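Local coordinates for protein Pcdhgc3 (Mus musculus, PDB 4ZI8) that probably acts, through extracellular cadherin domains of which the first three are present here, in calcium-dependent cell adhesion and may help establish and maintain specific neuronal connections, at residues L132-A137 with I220-L225; E163-E168 with V200-T205; N167-L172 with W194-S199. One frame throughout, in Å; residues are numbered along the deposited sequence.

Interaction 1. Residues L132-A137 with I220-L225. With CA (calcium ion), chain Q; CA (calcium ion), chain R.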
loop_
_atom_site.group_PDB
_atom_site.type_symbol
_atom_site.label_atom_id
_atom_site.label_comp_id
_atom_site.label_asym_id
_atom_site.label_seq_id
_atom_site.Cartn_x
_atom_site.Cartn_y
_atom_site.Cartn_z
ATOM N N LEU B 132 -5.282 9.395 -4.416
ATOM C CA LEU B 132 -4.512 8.320 -3.819
ATOM C C LEU B 132 -5.262 7.801 -2.595
ATOM O O LEU B 132 -5.797 8.596 -1.829
ATOM C CB LEU B 132 -3.127 8.785 -3.394
ATOM C CG LEU B 132 -2.183 9.338 -4.445
ATOM C CD1 LEU B 132 -1.078 10.093 -3.758
ATOM C CD2 LEU B 132 -1.613 8.173 -5.227
ATOM N N GLU B 133 -5.308 6.489 -2.407
ATOM C CA GLU B 133 -5.836 5.941 -1.157
ATOM C C GLU B 133 -4.652 5.431 -0.365
ATOM O O GLU B 133 -3.904 4.587 -0.841
ATOM C CB GLU B 133 -6.847 4.834 -1.406
ATOM C CG GLU B 133 -7.991 5.276 -2.296
ATOM C CD GLU B 133 -9.140 4.283 -2.352
ATOM O OE1 GLU B 133 -10.195 4.662 -2.904
ATOM O OE2 GLU B 133 -9.001 3.137 -1.851
ATOM N N ILE B 134 -4.460 5.962 0.832
ATOM C CA ILE B 134 -3.274 5.637 1.600
ATOM C C ILE B 134 -3.646 5.210 3.036
ATOM O O ILE B 134 -4.270 5.971 3.768
ATOM C CB ILE B 134 -2.308 6.827 1.659
ATOM C CG1 ILE B 134 -1.970 7.347 0.251
ATOM C CG2 ILE B 134 -1.028 6.437 2.409
ATOM C CD1 ILE B 134 -1.196 8.612 0.277
ATOM N N SER B 135 -3.271 3.997 3.433
ATOM C CA SER B 135 -3.530 3.524 4.806
ATOM C C SER B 135 -2.809 4.360 5.828
ATOM O O SER B 135 -1.663 4.746 5.614
ATOM C CB SER B 135 -3.110 2.067 4.974
ATOM O OG SER B 135 -3.191 1.661 6.347
ATOM N N GLU B 136 -3.452 4.616 6.968
ATOM C CA GLU B 136 -2.802 5.374 8.025
ATOM C C GLU B 136 -1.696 4.541 8.639
ATOM O O GLU B 136 -0.905 5.050 9.428
ATOM C CB GLU B 136 -3.786 5.804 9.120
ATOM C CG GLU B 136 -4.551 4.644 9.748
ATOM C CD GLU B 136 -5.396 5.076 10.926
ATOM O OE1 GLU B 136 -5.105 6.121 11.553
ATOM O OE2 GLU B 136 -6.365 4.376 11.206
ATOM N N ALA B 137 -1.645 3.263 8.283
ATOM C CA ALA B 137 -0.643 2.359 8.835
ATOM C C ALA B 137 0.654 2.354 8.026
ATOM O O ALA B 137 1.581 1.622 8.367
ATOM C CB ALA B 137 -1.210 0.951 8.915
ATOM N N ILE B 220 -4.617 17.058 -5.755
ATOM C CA ILE B 220 -4.395 15.713 -5.256
ATOM C C ILE B 220 -5.304 15.466 -4.072
ATOM O O ILE B 220 -5.180 16.118 -3.030
ATOM C CB ILE B 220 -2.936 15.524 -4.844
ATOM C CG1 ILE B 220 -2.025 15.805 -6.052
ATOM C CG2 ILE B 220 -2.706 14.133 -4.283
ATOM C CD1 ILE B 220 -0.612 16.006 -5.633
ATOM N N ARG B 221 -6.238 14.548 -4.222
ATOM C CA ARG B 221 -7.086 14.249 -3.098
ATOM C C ARG B 221 -6.693 12.896 -2.490
ATOM O O ARG B 221 -6.780 11.846 -3.123
ATOM C CB ARG B 221 -8.564 14.324 -3.501
ATOM C CG ARG B 221 -9.119 13.232 -4.354
ATOM C CD ARG B 221 -10.628 13.414 -4.529
ATOM N NE ARG B 221 -11.244 12.199 -5.046
ATOM C CZ ARG B 221 -11.272 11.862 -6.332
ATOM N NH1 ARG B 221 -11.850 10.727 -6.715
ATOM N NH2 ARG B 221 -10.718 12.660 -7.240
ATOM N N ILE B 222 -6.222 12.942 -1.256
ATOM C CA ILE B 222 -5.847 11.712 -0.565
ATOM C C ILE B 222 -6.942 11.235 0.402
ATOM O O ILE B 222 -7.361 11.976 1.285
ATOM C CB ILE B 222 -4.540 11.917 0.169
ATOM C CG1 ILE B 222 -3.463 12.308 -0.847
ATOM C CG2 ILE B 222 -4.154 10.643 0.950
ATOM C CD1 ILE B 222 -2.353 13.066 -0.246
ATOM N N THR B 223 -7.439 10.023 0.192
ATOM C CA THR B 223 -8.317 9.378 1.146
ATOM C C THR B 223 -7.457 8.585 2.119
ATOM O O THR B 223 -6.740 7.662 1.718
ATOM C CB THR B 223 -9.318 8.450 0.453
ATOM O OG1 THR B 223 -10.098 9.222 -0.464
ATOM C CG2 THR B 223 -10.252 7.780 1.474
ATOM N N VAL B 224 -7.479 8.952 3.392
ATOM C CA VAL B 224 -6.763 8.136 4.367
ATOM C C VAL B 224 -7.537 6.848 4.582
ATOM O O VAL B 224 -8.739 6.871 4.833
ATOM C CB VAL B 224 -6.551 8.884 5.686
ATOM C CG1 VAL B 224 -5.764 8.012 6.673
ATOM C CG2 VAL B 224 -5.809 10.194 5.421
ATOM N N LEU B 225 -6.883 5.704 4.438
ATOM C CA LEU B 225 -7.573 4.452 4.787
ATOM C C LEU B 225 -7.420 4.104 6.268
ATOM O O LEU B 225 -6.311 4.089 6.799
ATOM C CB LEU B 225 -7.066 3.291 3.933
ATOM C CG LEU B 225 -7.240 3.494 2.421
ATOM C CD1 LEU B 225 -6.522 2.399 1.657
ATOM C CD2 LEU B 225 -8.733 3.463 2.090
HETATM CA CA CA Q . -7.900 3.722 12.913
HETATM CA CA CA R . -5.115 6.387 13.868
HETATM O O HOH W 1 -3.025 7.066 14.315
HETATM O O HOH W 2 -5.551 6.435 16.274
#
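Ile134 O is gripped twice by the neighbouring strand. Leu225 N donates to it at 2.7 Å, and Val224 CA makes a CA-H...O contact with it at 3.4 Å. The Leu225 donor stands above the carbonyl plane, not on a lone pair. This is the parallel strand pair of the second cadherin domain, a beta sandwich whose first and last strands lie side by side. Five backbone bonds join them, the last from Glu136 N to Leu225 O at 2.9 Å. On the core face, Ile134 CD1 meets Ile222 CG2 at 3.7 Å, and Phe170 packs against both isoleucines. On the outer face, the Leu225 side chain leans over the neighbouring backbone and sets CD1 3.9 Å from Glu133 CB. At the end of the strand, Ser135 OG accepts from Ala137 N at 3.0 Å, forming an ST turn. The turn contains Glu136, one of two glutamates that bind both calcium ions here. Its CG sits between the backbone N and the carbonyl carbon (chi1 56°), and the chain then runs out extended to the metals. Trp194 N donates to OE1. The carboxylate bridges the ions, with OE2 2.4 Å from the calcium ion of chain Q and OE1 2.3 Å from that of chain R.

Interaction 2. Residues E163-E168 with V200-T205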
loop_
_atom_site.group_PDB
_atom_site.type_symbol
_atom_site.label_atom_id
_atom_site.label_comp_id
_atom_site.label_asym_id
_atom_site.label_seq_id
_atom_site.Cartn_x
_atom_site.Cartn_y
_atom_site.Cartn_z
ATOM N N GLU B 163 6.248 22.190 -7.180
ATOM C CA GLU B 163 6.091 22.620 -5.809
ATOM C C GLU B 163 4.829 21.987 -5.272
ATOM O O GLU B 163 3.906 21.669 -6.035
ATOM C CB GLU B 163 6.018 24.135 -5.695
ATOM C CG GLU B 163 7.278 24.792 -6.159
ATOM C CD GLU B 163 7.271 26.285 -5.975
ATOM O OE1 GLU B 163 6.174 26.867 -5.826
ATOM O OE2 GLU B 163 8.370 26.875 -5.964
ATOM N N LEU B 164 4.799 21.809 -3.957
ATOM C CA LEU B 164 3.675 21.179 -3.293
ATOM C C LEU B 164 3.102 22.131 -2.257
ATOM O O LEU B 164 3.835 22.817 -1.551
ATOM C CB LEU B 164 4.102 19.861 -2.652
ATOM C CG LEU B 164 2.991 19.034 -2.008
ATOM C CD1 LEU B 164 2.034 18.468 -3.074
ATOM C CD2 LEU B 164 3.607 17.931 -1.115
ATOM N N SER B 165 1.778 22.199 -2.190
ATOM C CA SER B 165 1.125 23.013 -1.189
ATOM C C SER B 165 1.572 22.657 0.238
ATOM O O SER B 165 1.872 21.504 0.562
ATOM C CB SER B 165 -0.390 22.845 -1.306
ATOM O OG SER B 165 -0.697 21.466 -1.256
ATOM N N HIS B 166 1.578 23.665 1.091
ATOM C CA HIS B 166 1.950 23.517 2.471
ATOM C C HIS B 166 1.004 22.532 3.163
ATOM O O HIS B 166 -0.211 22.685 3.113
ATOM C CB HIS B 166 1.917 24.879 3.142
ATOM C CG HIS B 166 2.286 24.857 4.588
ATOM N ND1 HIS B 166 3.567 24.592 5.022
ATOM C CD2 HIS B 166 1.547 25.086 5.701
ATOM C CE1 HIS B 166 3.598 24.652 6.345
ATOM N NE2 HIS B 166 2.386 24.954 6.780
ATOM N N ASN B 167 1.563 21.513 3.794
ATOM C CA ASN B 167 0.750 20.485 4.435
ATOM C C ASN B 167 1.556 19.841 5.546
ATOM O O ASN B 167 2.763 20.022 5.619
ATOM C CB ASN B 167 0.295 19.439 3.419
ATOM C CG ASN B 167 1.390 18.463 3.064
ATOM O OD1 ASN B 167 1.474 17.368 3.634
ATOM N ND2 ASN B 167 2.256 18.854 2.135
ATOM N N GLU B 168 0.920 19.069 6.408
ATOM C CA GLU B 168 1.664 18.588 7.567
ATOM C C GLU B 168 2.155 17.146 7.454
ATOM O O GLU B 168 2.796 16.662 8.384
ATOM C CB GLU B 168 0.828 18.753 8.841
ATOM C CG GLU B 168 -0.255 17.757 9.014
ATOM C CD GLU B 168 -0.963 17.879 10.379
ATOM O OE1 GLU B 168 -2.083 18.439 10.425
ATOM O OE2 GLU B 168 -0.397 17.414 11.397
ATOM N N VAL B 200 -7.004 14.302 2.989
ATOM C CA VAL B 200 -6.097 15.387 2.860
ATOM C C VAL B 200 -6.128 15.895 1.436
ATOM O O VAL B 200 -6.144 15.143 0.522
ATOM C CB VAL B 200 -4.677 14.946 3.164
ATOM C CG1 VAL B 200 -3.748 16.107 3.104
ATOM C CG2 VAL B 200 -4.614 14.303 4.510
ATOM N N GLN B 201 -6.131 17.194 1.287
ATOM C CA GLN B 201 -6.162 17.792 -0.024
ATOM C C GLN B 201 -4.869 18.536 -0.295
ATOM O O GLN B 201 -4.459 19.318 0.489
ATOM C CB GLN B 201 -7.377 18.705 -0.124
ATOM C CG GLN B 201 -8.705 17.955 -0.001
ATOM C CD GLN B 201 -9.125 17.583 1.443
ATOM O OE1 GLN B 201 -8.946 18.337 2.377
ATOM N NE2 GLN B 201 -9.716 16.425 1.594
ATOM N N LEU B 202 -4.239 18.254 -1.411
ATOM C CA LEU B 202 -3.008 18.912 -1.776
ATOM C C LEU B 202 -3.068 19.472 -3.186
ATOM O O LEU B 202 -3.899 19.106 -3.938
ATOM C CB LEU B 202 -1.852 17.937 -1.743
ATOM C CG LEU B 202 -1.633 17.055 -0.552
ATOM C CD1 LEU B 202 -0.682 15.941 -0.852
ATOM C CD2 LEU B 202 -1.107 17.886 0.576
ATOM N N VAL B 203 -2.139 20.354 -3.502
ATOM C CA VAL B 203 -2.011 20.877 -4.836
ATOM C C VAL B 203 -0.552 20.765 -5.277
ATOM O O VAL B 203 0.310 21.262 -4.628
ATOM C CB VAL B 203 -2.460 22.337 -5.008
ATOM C CG1 VAL B 203 -2.315 22.768 -6.445
ATOM C CG2 VAL B 203 -3.893 22.511 -4.589
ATOM N N LEU B 204 -0.329 20.069 -6.375
ATOM C CA LEU B 204 0.965 19.982 -7.029
ATOM C C LEU B 204 1.021 21.029 -8.144
ATOM O O LEU B 204 0.141 21.069 -9.016
ATOM C CB LEU B 204 1.197 18.593 -7.625
ATOM C CG LEU B 204 2.496 18.317 -8.394
ATOM C CD1 LEU B 204 3.655 18.321 -7.455
ATOM C CD2 LEU B 204 2.423 17.003 -9.198
ATOM N N THR B 205 2.044 21.865 -8.095
ATOM C CA THR B 205 2.265 22.896 -9.112
ATOM C C THR B 205 3.469 22.542 -9.978
ATOM O O THR B 205 4.544 22.285 -9.454
ATOM C CB THR B 205 2.476 24.247 -8.468
ATOM O OG1 THR B 205 1.277 24.618 -7.795
ATOM C CG2 THR B 205 2.806 25.307 -9.520
HETATM O O HOH W 3 1.314 23.740 -5.096
HETATM O O HOH W 4 -2.026 21.318 1.011
#
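Glu163 and Thr205 form a hydrogen-bonded antiparallel pair at the firm end of this contact. Glu163 N reaches Thr205 O at 2.8 Å. Thr205 N returns to Glu163 O at 2.8 Å and almost straight (177° at the hydrogen). The two strands, 159-164 and 199-208, are edge and inner neighbours in one sheet of the cadherin beta sandwich. Beside this paired end, water 3 donates to Val203 O at 2.7 Å and bonds to Thr205 OG1; its bond to Glu163 O is weak. Leu164 and Leu204 form the next pair, a non-hydrogen-bonded one, and point into the sandwich. There they meet Leu172 of the facing sheet. Leu164 CD1 also lies 4.1 Å from Leu202 CB. The strand ends at Leu164, yet Ser165 N still bonds to Val203 O at 3.0 Å. The serine hydroxyl then takes the place of a backbone carbonyl: OG accepts from Val203 N at 2.9 Å. Its position between the backbone N and the carbonyl carbon (chi1 53°) turns it to the partner strand. Ser165 O itself is taken by Asn167 ND2, in the plane of that amide. The looser side begins here. Water 4 lies 2.6 Å from Ser165 OG and donates to His166 O and Gln201 O, so it spans the gap where the backbones part. Packing tightens again at Asn167, whose amide is also held by the turn that follows, at Phe170. Here Leu202 CD2 comes up against the root of the asparagine side chain, 3.5 Å from Asn167 CB.

Interaction 3. Residues N167-L172 with W194-S199. With CA (calcium ion), chain Q; CA (calcium ion), chain R.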
loop_
_atom_site.group_PDB
_atom_site.type_symbol
_atom_site.label_atom_id
_atom_site.label_comp_id
_atom_site.label_asym_id
_atom_site.label_seq_id
_atom_site.Cartn_x
_atom_site.Cartn_y
_atom_site.Cartn_z
ATOM N N ASN B 167 1.563 21.513 3.794
ATOM C CA ASN B 167 0.750 20.485 4.435
ATOM C C ASN B 167 1.556 19.841 5.546
ATOM O O ASN B 167 2.763 20.022 5.619
ATOM C CB ASN B 167 0.295 19.439 3.419
ATOM C CG ASN B 167 1.390 18.463 3.064
ATOM O OD1 ASN B 167 1.474 17.368 3.634
ATOM N ND2 ASN B 167 2.256 18.854 2.135
ATOM N N GLU B 168 0.920 19.069 6.408
ATOM C CA GLU B 168 1.664 18.588 7.567
ATOM C C GLU B 168 2.155 17.146 7.454
ATOM O O GLU B 168 2.796 16.662 8.384
ATOM C CB GLU B 168 0.828 18.753 8.841
ATOM C CG GLU B 168 -0.255 17.757 9.014
ATOM C CD GLU B 168 -0.963 17.879 10.379
ATOM O OE1 GLU B 168 -2.083 18.439 10.425
ATOM O OE2 GLU B 168 -0.397 17.414 11.397
ATOM N N TYR B 169 1.904 16.466 6.336
ATOM C CA TYR B 169 2.242 15.042 6.236
ATOM C C TYR B 169 3.297 14.668 5.199
ATOM O O TYR B 169 4.035 13.681 5.383
ATOM C CB TYR B 169 1.001 14.220 5.909
ATOM C CG TYR B 169 -0.152 14.406 6.871
ATOM C CD1 TYR B 169 -0.176 13.758 8.108
ATOM C CD2 TYR B 169 -1.217 15.221 6.531
ATOM C CE1 TYR B 169 -1.230 13.933 8.970
ATOM C CE2 TYR B 169 -2.267 15.400 7.380
ATOM C CZ TYR B 169 -2.276 14.762 8.595
ATOM O OH TYR B 169 -3.350 14.974 9.421
ATOM N N PHE B 170 3.326 15.417 4.100
ATOM C CA PHE B 170 4.095 15.043 2.910
ATOM C C PHE B 170 5.138 16.087 2.508
ATOM O O PHE B 170 4.842 17.290 2.425
ATOM C CB PHE B 170 3.156 14.837 1.726
ATOM C CG PHE B 170 2.160 13.721 1.896
ATOM C CD1 PHE B 170 2.529 12.405 1.676
ATOM C CD2 PHE B 170 0.848 13.995 2.224
ATOM C CE1 PHE B 170 1.624 11.387 1.805
ATOM C CE2 PHE B 170 -0.063 12.978 2.371
ATOM C CZ PHE B 170 0.324 11.669 2.147
ATOM N N ALA B 171 6.358 15.639 2.238
ATOM C CA ALA B 171 7.311 16.485 1.513
ATOM C C ALA B 171 7.265 16.108 0.036
ATOM O O ALA B 171 6.675 15.085 -0.327
ATOM C CB ALA B 171 8.722 16.345 2.070
ATOM N N LEU B 172 7.858 16.946 -0.811
ATOM C CA LEU B 172 7.913 16.689 -2.253
ATOM C C LEU B 172 9.335 16.409 -2.687
ATOM O O LEU B 172 10.254 17.107 -2.267
ATOM C CB LEU B 172 7.371 17.877 -3.047
ATOM C CG LEU B 172 6.949 17.539 -4.488
ATOM C CD1 LEU B 172 5.716 16.639 -4.465
ATOM C CD2 LEU B 172 6.668 18.795 -5.326
ATOM N N TRP B 194 -6.307 8.414 10.467
ATOM C CA TRP B 194 -7.692 8.456 10.005
ATOM C C TRP B 194 -8.610 9.089 11.030
ATOM O O TRP B 194 -9.562 9.803 10.657
ATOM C CB TRP B 194 -8.222 7.051 9.670
ATOM C CG TRP B 194 -9.616 7.095 9.086
ATOM C CD1 TRP B 194 -9.955 7.117 7.754
ATOM C CD2 TRP B 194 -10.851 7.144 9.814
ATOM N NE1 TRP B 194 -11.326 7.170 7.618
ATOM C CE2 TRP B 194 -11.895 7.198 8.863
ATOM C CE3 TRP B 194 -11.174 7.163 11.178
ATOM C CZ2 TRP B 194 -13.234 7.250 9.228
ATOM C CZ3 TRP B 194 -12.509 7.208 11.545
ATOM C CH2 TRP B 194 -13.524 7.267 10.564
ATOM N N GLU B 195 -8.317 8.822 12.301
ATOM C CA GLU B 195 -9.159 9.297 13.382
ATOM C C GLU B 195 -9.133 10.809 13.469
ATOM O O GLU B 195 -10.099 11.407 13.913
ATOM C CB GLU B 195 -8.739 8.687 14.723
ATOM C CG GLU B 195 -9.227 7.253 14.945
ATOM C CD GLU B 195 -8.464 6.226 14.126
ATOM O OE1 GLU B 195 -7.295 6.488 13.798
ATOM O OE2 GLU B 195 -9.023 5.150 13.808
ATOM N N ARG B 196 -8.034 11.425 13.043
ATOM C CA ARG B 196 -7.872 12.858 13.197
ATOM C C ARG B 196 -8.196 13.600 11.885
ATOM O O ARG B 196 -8.956 14.556 11.875
ATOM C CB ARG B 196 -6.455 13.159 13.686
ATOM C CG ARG B 196 -6.038 14.627 13.605
ATOM C CD ARG B 196 -4.582 14.820 14.053
ATOM N NE ARG B 196 -4.139 16.212 13.934
ATOM C CZ ARG B 196 -3.369 16.682 12.952
ATOM N NH1 ARG B 196 -2.934 15.869 11.995
ATOM N NH2 ARG B 196 -3.022 17.967 12.929
ATOM N N GLU B 197 -7.641 13.137 10.773
ATOM C CA GLU B 197 -7.930 13.728 9.486
ATOM C C GLU B 197 -8.079 12.619 8.440
ATOM O O GLU B 197 -7.080 12.070 7.982
ATOM C CB GLU B 197 -6.818 14.717 9.097
ATOM C CG GLU B 197 -7.226 15.712 8.028
ATOM C CD GLU B 197 -6.113 16.697 7.661
ATOM O OE1 GLU B 197 -5.062 16.701 8.344
ATOM O OE2 GLU B 197 -6.297 17.467 6.679
ATOM N N PRO B 198 -9.324 12.278 8.071
ATOM C CA PRO B 198 -9.543 11.135 7.183
ATOM C C PRO B 198 -9.330 11.442 5.708
ATOM O O PRO B 198 -9.382 10.534 4.872
ATOM C CB PRO B 198 -11.010 10.769 7.443
ATOM C CG PRO B 198 -11.640 12.023 7.868
ATOM C CD PRO B 198 -10.590 12.771 8.641
ATOM N N SER B 199 -9.023 12.670 5.386
ATOM C CA SER B 199 -8.714 13.010 4.012
ATOM C C SER B 199 -7.812 14.210 4.012
ATOM O O SER B 199 -7.846 15.001 4.904
ATOM C CB SER B 199 -9.971 13.247 3.199
ATOM O OG SER B 199 -10.550 14.434 3.580
HETATM CA CA CA Q . -7.900 3.722 12.913
HETATM CA CA CA R . -5.115 6.387 13.868
HETATM O O HOH W 5 -3.404 18.532 8.006
HETATM O O HOH W 1 -3.025 7.066 14.315
HETATM O O HOH W 2 -5.551 6.435 16.274
#
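Directly after the Asp193-Trp194-Glu195 stretch, the DXE calcium motif of this cadherin domain, Arg196 and Glu197 meet Glu168 and Tyr169 from the turn that leads into strand 170-176. The contact is made by side chains alone. Arg196 stretches out, with CG anti to the backbone N (chi1 167°), and brings its guanidinium to the glutamate. NH2 forms a salt bridge with Glu168 OE1 at 2.7 Å. It meets the syn lone pair of that oxygen, and the oxygen lies at the edge of the guanidinium. The two flat groups are steeply turned, their planes 75° apart. Glu168 OE2 has a second partner in Arg190. Tyr169 OH donates to Glu197 OE1 at 2.7 Å. It approaches on the anti side, 27° out of the carboxylate plane, while the oxygen sits at the edge of the ring. Glu168 CG lies over the centre of the same ring, 3.5 Å above its plane. The two glutamates come close, and water 5 donates to both: 2.8 Å to Glu168 OE1 and 2.5 Å to Glu197 OE1. The water and the arginines would ease the repulsion between the carboxylates. Asn167 shapes the turn that presents Glu168 and Tyr169. Its OD1 accepts from Phe170 N at 2.7 Å, in plane and on a lone pair, and from Tyr169 N at 2.9 Å, from above the plane. Glu195 OE1 binds the calcium ion of chain R at 2.2 Å, and OE2 binds that of chain Q. Thus a polar cluster ties an Asx turn to the loop of the DXE motif, at the calcium-bound linker typical of consecutive cadherin domains.

From the N terminus, residues 132-137 come first, and their partner 220-225 is the last of the six segments. Interaction 1 therefore closes a loop around nearly the whole second cadherin domain. Interactions 2 and 3 nest inside it. Both start from the same part of the chain and share Asn167 and Glu168; interaction 3 returns at 194-199, just before 200-205 completes interaction 2. Interactions 1 and 2 belong to one sheet, where strands 199-208 and 215-225 are neighbours, with Ile222 N and Ile220 N facing Val200 O and Leu202 O. Interaction 3 links the turn before strand 170-176, an edge strand of the facing sheet, to the calcium loop. It joins interaction 1 at the same two calcium ions.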